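Local structure of superoxide dismutase (Candida albicans, 4GUN) at residues D18-Y23 with K85-V90. The protein probably destroys superoxide radicals in the cell, using a bound manganese ion to convert them into oxygen and hydrogen peroxide. The protein carries 2 engineered substitutions. Residues are numbered along the deposited sequence; the frame is centred on the assembly and turned at random.
Sequences DALEPY and KNLAPV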
# COMPACT_ATOMS: atom_id res chain seq x y z
N ASP A 18 -19.43 31.07 -3.47
CA ASP A 18 -20.80 30.63 -3.69
C ASP A 18 -21.17 30.42 -5.18
O ASP A 18 -22.31 30.08 -5.49
CB ASP A 18 -21.75 31.65 -3.02
CG ASP A 18 -21.78 33.03 -3.68
OD1 ASP A 18 -22.65 33.84 -3.31
OD2 ASP A 18 -20.89 33.30 -4.53
N ALA A 19 -20.22 30.65 -6.08
CA ALA A 19 -20.42 30.60 -7.54
C ALA A 19 -20.62 29.21 -8.15
O ALA A 19 -21.07 29.13 -9.29
CB ALA A 19 -19.29 31.36 -8.24
N LEU A 20 -20.34 28.12 -7.38
CA LEU A 20 -20.53 26.73 -7.83
C LEU A 20 -21.89 26.16 -7.41
O LEU A 20 -22.23 25.04 -7.78
CB LEU A 20 -19.36 25.80 -7.39
CG LEU A 20 -17.90 26.29 -7.65
CD1 LEU A 20 -16.91 25.13 -7.51
CD2 LEU A 20 -17.74 26.94 -9.05
N GLU A 21 -22.68 26.96 -6.65
CA GLU A 21 -24.04 26.58 -6.20
C GLU A 21 -24.96 26.43 -7.43
O GLU A 21 -24.76 27.17 -8.38
CB GLU A 21 -24.58 27.64 -5.23
CG GLU A 21 -23.93 27.51 -3.86
CD GLU A 21 -24.33 28.53 -2.82
OE1 GLU A 21 -25.20 29.39 -3.09
OE2 GLU A 21 -23.75 28.48 -1.71
N PRO A 22 -25.91 25.45 -7.47
CA PRO A 22 -26.30 24.50 -6.41
C PRO A 22 -25.50 23.20 -6.36
O PRO A 22 -25.89 22.29 -5.63
CB PRO A 22 -27.78 24.24 -6.74
CG PRO A 22 -27.82 24.27 -8.25
CD PRO A 22 -26.78 25.30 -8.66
N TYR A 23 -24.43 23.09 -7.15
CA TYR A 23 -23.62 21.87 -7.29
C TYR A 23 -22.67 21.64 -6.11
O TYR A 23 -22.68 20.55 -5.52
CB TYR A 23 -22.93 21.85 -8.68
CG TYR A 23 -23.90 22.18 -9.79
CD1 TYR A 23 -24.97 21.34 -10.09
CD2 TYR A 23 -23.82 23.39 -10.48
CE1 TYR A 23 -25.91 21.67 -11.06
CE2 TYR A 23 -24.76 23.73 -11.45
CZ TYR A 23 -25.80 22.87 -11.74
OH TYR A 23 -26.70 23.17 -12.74
N LYS A 85 -8.67 24.98 -10.48
CA LYS A 85 -8.46 25.37 -11.87
C LYS A 85 -9.35 24.65 -12.84
O LYS A 85 -9.64 25.22 -13.90
CB LYS A 85 -6.97 25.31 -12.27
CG LYS A 85 -6.13 26.47 -11.72
CD LYS A 85 -6.28 27.73 -12.53
CE LYS A 85 -5.25 28.79 -12.22
NZ LYS A 85 -5.32 29.91 -13.19
N ASN A 86 -9.83 23.42 -12.50
CA ASN A 86 -10.78 22.72 -13.38
C ASN A 86 -12.23 22.81 -12.92
O ASN A 86 -13.07 22.01 -13.32
CB ASN A 86 -10.33 21.31 -13.86
CG ASN A 86 -10.20 20.23 -12.82
OD1 ASN A 86 -9.18 19.56 -12.76
ND2 ASN A 86 -11.24 19.97 -12.03
N LEU A 87 -12.53 23.84 -12.11
CA LEU A 87 -13.88 24.15 -11.67
C LEU A 87 -14.17 25.56 -12.13
O LEU A 87 -13.27 26.40 -12.13
CB LEU A 87 -14.01 24.06 -10.13
CG LEU A 87 -14.01 22.64 -9.50
CD1 LEU A 87 -13.94 22.74 -7.99
CD2 LEU A 87 -15.24 21.83 -9.91
N ALA A 88 -15.39 25.83 -12.55
CA ALA A 88 -15.78 27.16 -13.03
C ALA A 88 -17.28 27.35 -12.89
O ALA A 88 -18.03 26.41 -13.15
CB ALA A 88 -15.38 27.33 -14.50
N PRO A 89 -17.74 28.57 -12.53
CA PRO A 89 -19.20 28.81 -12.50
C PRO A 89 -19.83 28.55 -13.88
O PRO A 89 -19.13 28.63 -14.90
CB PRO A 89 -19.32 30.29 -12.14
CG PRO A 89 -17.98 30.74 -11.70
CD PRO A 89 -16.97 29.79 -12.22
N VAL A 90 -21.13 28.23 -13.91
CA VAL A 90 -21.85 27.99 -15.16
C VAL A 90 -21.69 29.21 -16.10
O VAL A 90 -21.32 29.04 -17.27
CB VAL A 90 -23.33 27.54 -14.93
CG1 VAL A 90 -24.13 27.52 -16.24
CG2 VAL A 90 -23.38 26.17 -14.26
O HOH W 1 -22.36 28.26 -11.50
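Leu20 reaches from the loop that precedes helix 26-56 to Leu87 and Pro89 in the loop that follows helix 60-85, so the contact brackets the two long helices of the alpha-hairpin domain of the iron/manganese superoxide dismutases. Leu20 sits in a type I beta turn running from Asp18 to Glu21. With chi1 at -48°, its CG stands opposite the carbonyl carbon, and the branched end is carried across to the other segment. There the two methyls divide the work: Leu20 CD1 meets Leu87 CD1 at 3.8 Å, the two side chains crossing at about a right angle, while Leu20 CD2 lies 3.8 Å from Pro89 N, against the peptide link between Ala88 and Pro89. A forked aliphatic side chain suits this buried place because one branch packs on a leucine methyl and the other covers a peptide whose nitrogen carries no hydrogen and needs no acceptor. Leu87 continues the apolar packing inward, its side chain about 7 Å from that of the manganese ligand His32.

Proline suits position 89 also because its compact, rigid ring offers CB and CG as an apolar surface to Ala19, whose small methyl lets the turn come close: Ala19 CB is 3.8 Å from Pro89 CG. Trp15 also touches this proline. Farther along, Tyr23 and Val90 cross roughly at right angles, the ring carbon Tyr23 CE2 lying 4.0 Å from Val90 CG2. The hydroxyl of Tyr180 forms a hydrogen bond with the backbone oxygen of Tyr23, tying this end of the loop to the C-terminal domain. Polar backbone groups are linked through one water, which donates to Ala19 O at 2.7 Å and accepts from Val90 N at 2.7 Å.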